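Local coordinates for protein alkaline phosphatase D (Bacillus subtilis, PDB 2YEQ) that hydrolyses phosphate esters, acting as a phosphodiesterase and alkaline phosphatase with iron and calcium in its active site, at residues Phe9-Ala14 against Gln188-Ala193; Asp181-His186 against Ala238-Tyr243. One frame throughout, in Å; residues are numbered along the deposited sequence.

Contact 1. Residues Phe9-Ala14 against Gln188-Ala193; sequences FTLGVA and QYRSDA
Leu11 and Arg190 carry this contact, in which the turn leading into strand 13-16 rests on the late residues of helix 179-190. The tight part is centred on the aliphatic run of Arg190. Its CG lies 3.8 Å from CB of Leu11 and 3.7 Å from the carbonyl O of Leu11. Arg190 sends CG anti to the backbone N (chi1 -170°) and then bends at chi2 and chi3, a course that carries the guanidinium past the Leu11 carbonyl to Ala14. There NH2 stands 3.6 Å from CB of Ala14, which meets the guanidinium at its edge, close to its plane. One water joins the two segments: it accepts from Arg190 NE at 3.0 Å and spends its own protons on the carbonyls of Leu11 and Val13, each O 2.8 Å from it. NH1 of Arg190 is bonded to His245 O at the end of helix 228-245, a second grip on the guanidinium besides the water on NE, and His199 packs against both Arg190 and Ala14. With a methionine in its place, the water would probably lose its N-H partner and the His245 carbonyl its bond to this side chain.

The other end is looser and partly open to solvent. Only the CD2 methyl of Leu11 reaches Ser191, 3.5 Å from its OG, and that hydroxyl turns back to Ala187 O. Thr10 barely meets Ser191; its OG1 is bonded to Ala30 O. A type I turn from Phe9 to Gly12 is closed by Gly12 N on Phe9 O, and the Leu11 carbonyl within that turn accepts from the water. The whole is a water-bridged interface between the E-set-like N-terminal domain and the calcineurin-like phosphatase domain of PhoD.

Contact 2. Residues Asp181-His186 against Ala238-Tyr243; sequences DYRNRH and AYQAYY. With EDO (1,2-ethanediol), chain B; EDO (1,2-ethanediol), chain O; EDO (1,2-ethanediol), chain C.
Two neighbouring helices of the phosphatase domain, 179-190 and 228-245, pack here through the small side chains of Ala238 and Ala241 set against Tyr182, Arg183 and His186. Their segment axes come within 8.7 Å and run broadly in the same direction, crossing at -37°; the small Ala241, whose CA lies nearest that of Arg183, probably permits this approach. The methyl of Ala241 points to the partner helix and touches CB of Tyr182 at 3.5 Å, with the backbone N of Arg183 and the rim of the His186 ring nearby. Tyr182 has CG beside its backbone N (chi1 -83°), which turns a face of the ring to Ala238. The Ala238 methyl then sits over that face, 3.8 Å from CB to the centroid and 19° off the normal, a CH-pi contact displaced toward the rim. Beyond the ring, the Tyr182 hydroxyl is bonded to Val213 O and to Arg234 NE of the opposing helix, which fixes its outer end.

One turn further along, the His186 ring lies beneath the carbonyl of Ala241, whose O is above the ring centre, while CE1 of His186 is 3.8 Å from CA of Tyr242. In the plane of this ring a water hydrogen-bonded to NE2 of His186 at 2.9 Å donates to the Ala238 carbonyl, O at 2.8 Å. On the side away from the Tyr182 ring, Arg183 NH2 and Gln240 NE2 lie 3.6 Å apart without bonding to each other. Glu244 supplies a carboxylate for both, its OE1 in a salt bridge with Arg183 NE and its OE2 bonded to Gln240 NE2, which probably makes their closeness tolerable. The result is an alanine-lined helix-helix interface, crossed at a moderate angle, within the calcineurin-like phosphatase domain of PhoD.

Overall arrangement
From the N terminus, residues 9-14 enter the first strand of the N-terminal domain and are met by 188-193; contact 1 thus closes a loop of 173 residues that takes in that domain and three of the four iron ligands, Cys124, Asp151 and Tyr154. Within this loop lies 181-186, whose partner 238-243 comes after 188-193. The two contacts therefore cross, and contact 2 spans a shorter loop of 51 residues containing helix 193-201, strand 203-206 and Asp209 and Asp210, two of the calcium ligands. Their centres are 14 Å apart, with helix 179-190 used by both: its late residues meet the N-terminal domain, while its earlier turns pack on helix 228-245.

Contact 1. Residues Phe9-Ala14 against Gln188-Ala193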
loop_
_atom_site.group_PDB
_atom_site.type_symbol
_atom_site.label_atom_id
_atom_site.label_comp_id
_atom_site.label_asym_id
_atom_site.label_seq_id
_atom_site.Cartn_x
_atom_site.Cartn_y
_atom_site.Cartn_z
ATOM N N PHE A 9 -21.984 -0.558 12.201
ATOM C CA PHE A 9 -20.583 -0.191 11.961
ATOM C C PHE A 9 -19.687 -1.436 11.961
ATOM O O PHE A 9 -18.689 -1.492 12.670
ATOM C CB PHE A 9 -20.104 0.824 13.004
ATOM C CG PHE A 9 -20.902 2.108 13.035
ATOM C CD1 PHE A 9 -20.739 3.073 12.049
ATOM C CD2 PHE A 9 -21.792 2.364 14.063
ATOM C CE1 PHE A 9 -21.446 4.247 12.075
ATOM C CE2 PHE A 9 -22.522 3.567 14.100
ATOM C CZ PHE A 9 -22.336 4.504 13.121
ATOM N N THR A 10 -20.058 -2.426 11.156
ATOM C CA THR A 10 -19.377 -3.716 11.097
ATOM C C THR A 10 -17.984 -3.595 10.469
ATOM O O THR A 10 -17.169 -4.508 10.596
ATOM C CB THR A 10 -20.198 -4.698 10.224
ATOM O OG1 THR A 10 -20.424 -4.074 8.935
ATOM C CG2 THR A 10 -21.580 -5.040 10.898
ATOM N N LEU A 11 -17.734 -2.510 9.743
ATOM C CA LEU A 11 -16.420 -2.286 9.104
ATOM C C LEU A 11 -15.597 -1.272 9.872
ATOM O O LEU A 11 -14.547 -0.807 9.392
ATOM C CB LEU A 11 -16.598 -1.810 7.664
ATOM C CG LEU A 11 -17.465 -2.764 6.838
ATOM C CD1 LEU A 11 -17.454 -2.315 5.387
ATOM C CD2 LEU A 11 -17.029 -4.199 6.963
ATOM N N GLY A 12 -16.084 -0.919 11.062
ATOM C CA GLY A 12 -15.383 0.015 11.936
ATOM C C GLY A 12 -15.334 1.425 11.405
ATOM O O GLY A 12 -16.252 1.907 10.722
ATOM N N VAL A 13 -14.242 2.105 11.742
ATOM C CA VAL A 13 -14.014 3.471 11.362
ATOM C C VAL A 13 -12.583 3.633 10.847
ATOM O O VAL A 13 -11.755 2.720 10.969
ATOM C CB VAL A 13 -14.265 4.443 12.551
ATOM C CG1 VAL A 13 -15.724 4.309 13.096
ATOM C CG2 VAL A 13 -13.209 4.241 13.686
ATOM N N ALA A 14 -12.309 4.775 10.245
ATOM C CA ALA A 14 -10.974 5.041 9.701
ATOM C C ALA A 14 -10.793 6.526 9.582
ATOM O O ALA A 14 -11.768 7.291 9.600
ATOM C CB ALA A 14 -10.760 4.350 8.310
ATOM N N GLN A 188 -15.483 -7.967 3.065
ATOM C CA GLN A 188 -14.902 -9.185 3.621
ATOM C C GLN A 188 -13.580 -8.883 4.322
ATOM O O GLN A 188 -13.350 -9.345 5.430
ATOM C CB GLN A 188 -14.652 -10.254 2.563
ATOM C CG GLN A 188 -13.911 -11.462 3.105
ATOM C CD GLN A 188 -13.746 -12.579 2.098
ATOM O OE1 GLN A 188 -13.399 -12.331 0.936
ATOM N NE2 GLN A 188 -13.976 -13.831 2.539
ATOM N N TYR A 189 -12.706 -8.158 3.629
ATOM C CA TYR A 189 -11.372 -7.809 4.140
ATOM C C TYR A 189 -11.456 -6.878 5.341
ATOM O O TYR A 189 -10.810 -7.115 6.348
ATOM C CB TYR A 189 -10.508 -7.154 3.023
ATOM C CG TYR A 189 -9.839 -8.162 2.098
ATOM C CD1 TYR A 189 -10.586 -9.098 1.396
ATOM C CD2 TYR A 189 -8.468 -8.144 1.889
ATOM C CE1 TYR A 189 -9.985 -10.008 0.551
ATOM C CE2 TYR A 189 -7.848 -9.056 1.057
ATOM C CZ TYR A 189 -8.616 -9.971 0.358
ATOM O OH TYR A 189 -8.008 -10.896 -0.459
ATOM N N ARG A 190 -12.274 -5.833 5.223
ATOM C CA ARG A 190 -12.383 -4.787 6.216
ATOM C C ARG A 190 -13.134 -5.247 7.498
ATOM O O ARG A 190 -13.072 -4.563 8.516
ATOM C CB ARG A 190 -13.056 -3.568 5.585
ATOM C CG ARG A 190 -13.057 -2.287 6.389
ATOM C CD ARG A 190 -11.632 -1.878 6.739
ATOM N NE ARG A 190 -11.345 -0.458 6.739
ATOM C CZ ARG A 190 -11.483 0.399 5.720
ATOM N NH1 ARG A 190 -11.992 0.042 4.548
ATOM N NH2 ARG A 190 -11.164 1.673 5.901
ATOM N N SER A 191 -13.811 -6.395 7.434
ATOM C CA SER A 191 -14.517 -6.979 8.571
ATOM C C SER A 191 -13.540 -7.552 9.618
ATOM O O SER A 191 -13.939 -7.866 10.728
ATOM C CB SER A 191 -15.399 -8.155 8.092
ATOM O OG SER A 191 -16.541 -7.654 7.458
ATOM N N ASP A 192 -12.304 -7.796 9.209
ATOM C CA ASP A 192 -11.314 -8.393 10.089
ATOM C C ASP A 192 -10.998 -7.425 11.228
ATOM O O ASP A 192 -10.633 -6.287 10.979
ATOM C CB ASP A 192 -10.050 -8.717 9.312
ATOM C CG ASP A 192 -9.025 -9.394 10.169
ATOM O OD1 ASP A 192 -8.426 -8.663 10.989
ATOM O OD2 ASP A 192 -8.846 -10.625 10.044
ATOM N N ALA A 193 -11.112 -7.911 12.464
ATOM C CA ALA A 193 -10.986 -7.085 13.679
ATOM C C ALA A 193 -9.623 -6.424 13.790
ATOM O O ALA A 193 -9.517 -5.296 14.267
ATOM C CB ALA A 193 -11.285 -7.926 14.962
HETATM O O HOH W 1 -12.033 0.387 9.497
#

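Contact 2. Residues Asp181-His186 against Ala238-Tyr243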
loop_
_atom_site.group_PDB
_atom_site.type_symbol
_atom_site.label_atom_id
_atom_site.label_comp_id
_atom_site.label_asym_id
_atom_site.label_seq_id
_atom_site.Cartn_x
_atom_site.Cartn_y
_atom_site.Cartn_z
ATOM N N ASP A 181 -19.929 -6.853 -6.367
ATOM C CA ASP A 181 -18.878 -7.825 -6.115
ATOM C C ASP A 181 -17.663 -7.155 -5.383
ATOM O O ASP A 181 -17.147 -7.701 -4.413
ATOM C CB ASP A 181 -18.330 -8.431 -7.411
ATOM C CG ASP A 181 -19.319 -9.317 -8.177
ATOM O OD1 ASP A 181 -20.321 -9.804 -7.617
ATOM O OD2 ASP A 181 -19.018 -9.573 -9.372
ATOM N N TYR A 182 -17.233 -6.005 -5.879
ATOM C CA TYR A 182 -16.095 -5.275 -5.291
ATOM C C TYR A 182 -16.405 -4.739 -3.903
ATOM O O TYR A 182 -15.554 -4.771 -3.009
ATOM C CB TYR A 182 -15.616 -4.124 -6.210
ATOM C CG TYR A 182 -14.697 -4.616 -7.285
ATOM C CD1 TYR A 182 -13.327 -4.768 -7.043
ATOM C CD2 TYR A 182 -15.184 -4.942 -8.556
ATOM C CE1 TYR A 182 -12.465 -5.256 -8.033
ATOM C CE2 TYR A 182 -14.345 -5.433 -9.548
ATOM C CZ TYR A 182 -12.984 -5.582 -9.293
ATOM O OH TYR A 182 -12.169 -6.056 -10.288
ATOM N N ARG A 183 -17.610 -4.223 -3.725
ATOM C CA ARG A 183 -18.052 -3.730 -2.420
ATOM C C ARG A 183 -18.035 -4.855 -1.383
ATOM O O ARG A 183 -17.538 -4.661 -0.249
ATOM C CB ARG A 183 -19.447 -3.125 -2.509
ATOM C CG ARG A 183 -19.521 -1.777 -3.145
ATOM C CD ARG A 183 -20.994 -1.424 -3.434
ATOM N NE ARG A 183 -21.168 -0.022 -3.741
ATOM C CZ ARG A 183 -22.306 0.526 -4.140
ATOM N NH1 ARG A 183 -23.398 -0.214 -4.297
ATOM N NH2 ARG A 183 -22.363 1.814 -4.348
ATOM N N ASN A 184 -18.551 -6.021 -1.772
ATOM C CA ASN A 184 -18.595 -7.158 -0.882
ATOM C C ASN A 184 -17.202 -7.692 -0.554
ATOM O O ASN A 184 -16.935 -8.143 0.572
ATOM C CB ASN A 184 -19.507 -8.267 -1.431
ATOM C CG ASN A 184 -20.980 -7.867 -1.422
ATOM O OD1 ASN A 184 -21.355 -6.905 -0.750
ATOM N ND2 ASN A 184 -21.809 -8.583 -2.194
ATOM N N ARG A 185 -16.297 -7.647 -1.526
ATOM C CA ARG A 185 -14.934 -8.089 -1.257
ATOM C C ARG A 185 -14.249 -7.100 -0.287
ATOM O O ARG A 185 -13.564 -7.544 0.633
ATOM C CB ARG A 185 -14.128 -8.186 -2.545
ATOM C CG ARG A 185 -12.708 -8.676 -2.366
ATOM C CD ARG A 185 -12.629 -10.063 -1.822
ATOM N NE ARG A 185 -13.477 -11.071 -2.474
ATOM C CZ ARG A 185 -13.124 -11.868 -3.477
ATOM N NH1 ARG A 185 -11.918 -11.766 -4.045
ATOM N NH2 ARG A 185 -13.999 -12.791 -3.921
ATOM N N HIS A 186 -14.402 -5.796 -0.505
ATOM C CA HIS A 186 -13.893 -4.793 0.475
ATOM C C HIS A 186 -14.464 -5.046 1.874
ATOM O O HIS A 186 -13.744 -4.981 2.862
ATOM C CB HIS A 186 -14.157 -3.343 0.082
ATOM C CG HIS A 186 -13.140 -2.779 -0.867
ATOM N ND1 HIS A 186 -12.068 -1.964 -0.593
ATOM C CD2 HIS A 186 -13.053 -3.015 -2.162
ATOM C CE1 HIS A 186 -11.417 -1.700 -1.729
ATOM N NE2 HIS A 186 -11.978 -2.366 -2.687
ATOM N N ALA A 238 -14.346 -1.126 -9.579
ATOM C CA ALA A 238 -13.267 -1.278 -8.595
ATOM C C ALA A 238 -12.857 0.036 -7.973
ATOM O O ALA A 238 -12.663 0.125 -6.761
ATOM C CB ALA A 238 -12.054 -1.942 -9.242
ATOM N N TYR A 239 -12.694 1.061 -8.802
ATOM C CA TYR A 239 -12.315 2.375 -8.301
ATOM C C TYR A 239 -13.386 2.996 -7.407
ATOM O O TYR A 239 -13.048 3.619 -6.378
ATOM C CB TYR A 239 -11.955 3.331 -9.442
ATOM C CG TYR A 239 -10.598 3.122 -10.109
ATOM C CD1 TYR A 239 -9.764 2.074 -9.766
ATOM C CD2 TYR A 239 -10.150 4.015 -11.073
ATOM C CE1 TYR A 239 -8.498 1.913 -10.382
ATOM C CE2 TYR A 239 -8.910 3.877 -11.681
ATOM C CZ TYR A 239 -8.097 2.823 -11.348
ATOM O OH TYR A 239 -6.862 2.670 -11.952
ATOM N N GLN A 240 -14.662 2.850 -7.791
ATOM C CA GLN A 240 -15.767 3.341 -6.965
ATOM C C GLN A 240 -15.772 2.629 -5.594
ATOM O O GLN A 240 -15.871 3.288 -4.563
ATOM C CB GLN A 240 -17.146 3.167 -7.642
ATOM C CG GLN A 240 -18.276 3.785 -6.779
ATOM C CD GLN A 240 -19.629 3.936 -7.491
ATOM O OE1 GLN A 240 -19.709 4.135 -8.715
ATOM N NE2 GLN A 240 -20.700 3.901 -6.704
ATOM N N ALA A 241 -15.669 1.309 -5.595
ATOM C CA ALA A 241 -15.666 0.521 -4.347
ATOM C C ALA A 241 -14.483 0.896 -3.456
ATOM O O ALA A 241 -14.612 0.928 -2.219
ATOM C CB ALA A 241 -15.633 -0.950 -4.622
ATOM N N TYR A 242 -13.345 1.208 -4.081
ATOM C CA TYR A 242 -12.160 1.636 -3.333
ATOM C C TYR A 242 -12.420 2.968 -2.650
ATOM O O TYR A 242 -12.220 3.105 -1.451
ATOM C CB TYR A 242 -10.966 1.738 -4.273
ATOM C CG TYR A 242 -9.630 1.970 -3.610
ATOM C CD1 TYR A 242 -8.865 0.913 -3.173
ATOM C CD2 TYR A 242 -9.110 3.249 -3.486
ATOM C CE1 TYR A 242 -7.611 1.127 -2.564
ATOM C CE2 TYR A 242 -7.858 3.468 -2.913
ATOM C CZ TYR A 242 -7.121 2.406 -2.470
ATOM O OH TYR A 242 -5.881 2.642 -1.918
ATOM N N TYR A 243 -12.898 3.951 -3.409
ATOM C CA TYR A 243 -13.288 5.211 -2.842
ATOM C C TYR A 243 -14.255 5.015 -1.655
ATOM O O TYR A 243 -14.056 5.612 -0.597
ATOM C CB TYR A 243 -13.926 6.160 -3.880
ATOM C CG TYR A 243 -14.460 7.405 -3.232
ATOM C CD1 TYR A 243 -13.613 8.473 -2.921
ATOM C CD2 TYR A 243 -15.798 7.497 -2.837
ATOM C CE1 TYR A 243 -14.086 9.601 -2.284
ATOM C CE2 TYR A 243 -16.271 8.618 -2.192
ATOM C CZ TYR A 243 -15.409 9.676 -1.912
ATOM O OH TYR A 243 -15.881 10.807 -1.272
HETATM C C1 EDO B . -22.071 -9.643 -5.232
HETATM O O1 EDO B . -23.362 -9.906 -5.816
HETATM C C2 EDO B . -21.291 -10.929 -4.931
HETATM O O2 EDO B . -20.521 -10.806 -3.728
HETATM C C1 EDO O . -23.141 -9.733 -9.904
HETATM O O1 EDO O . -22.402 -10.850 -9.375
HETATM C C2 EDO O . -23.411 -8.686 -8.822
HETATM O O2 EDO O . -23.836 -7.445 -9.400
HETATM C C1 EDO C . -18.774 7.388 -11.849
HETATM O O1 EDO C . -19.714 8.442 -12.036
HETATM C C2 EDO C . -19.219 6.426 -10.750
HETATM O O2 EDO C . -18.089 5.894 -10.057
HETATM O O HOH W 2 -11.256 -1.922 -5.423
#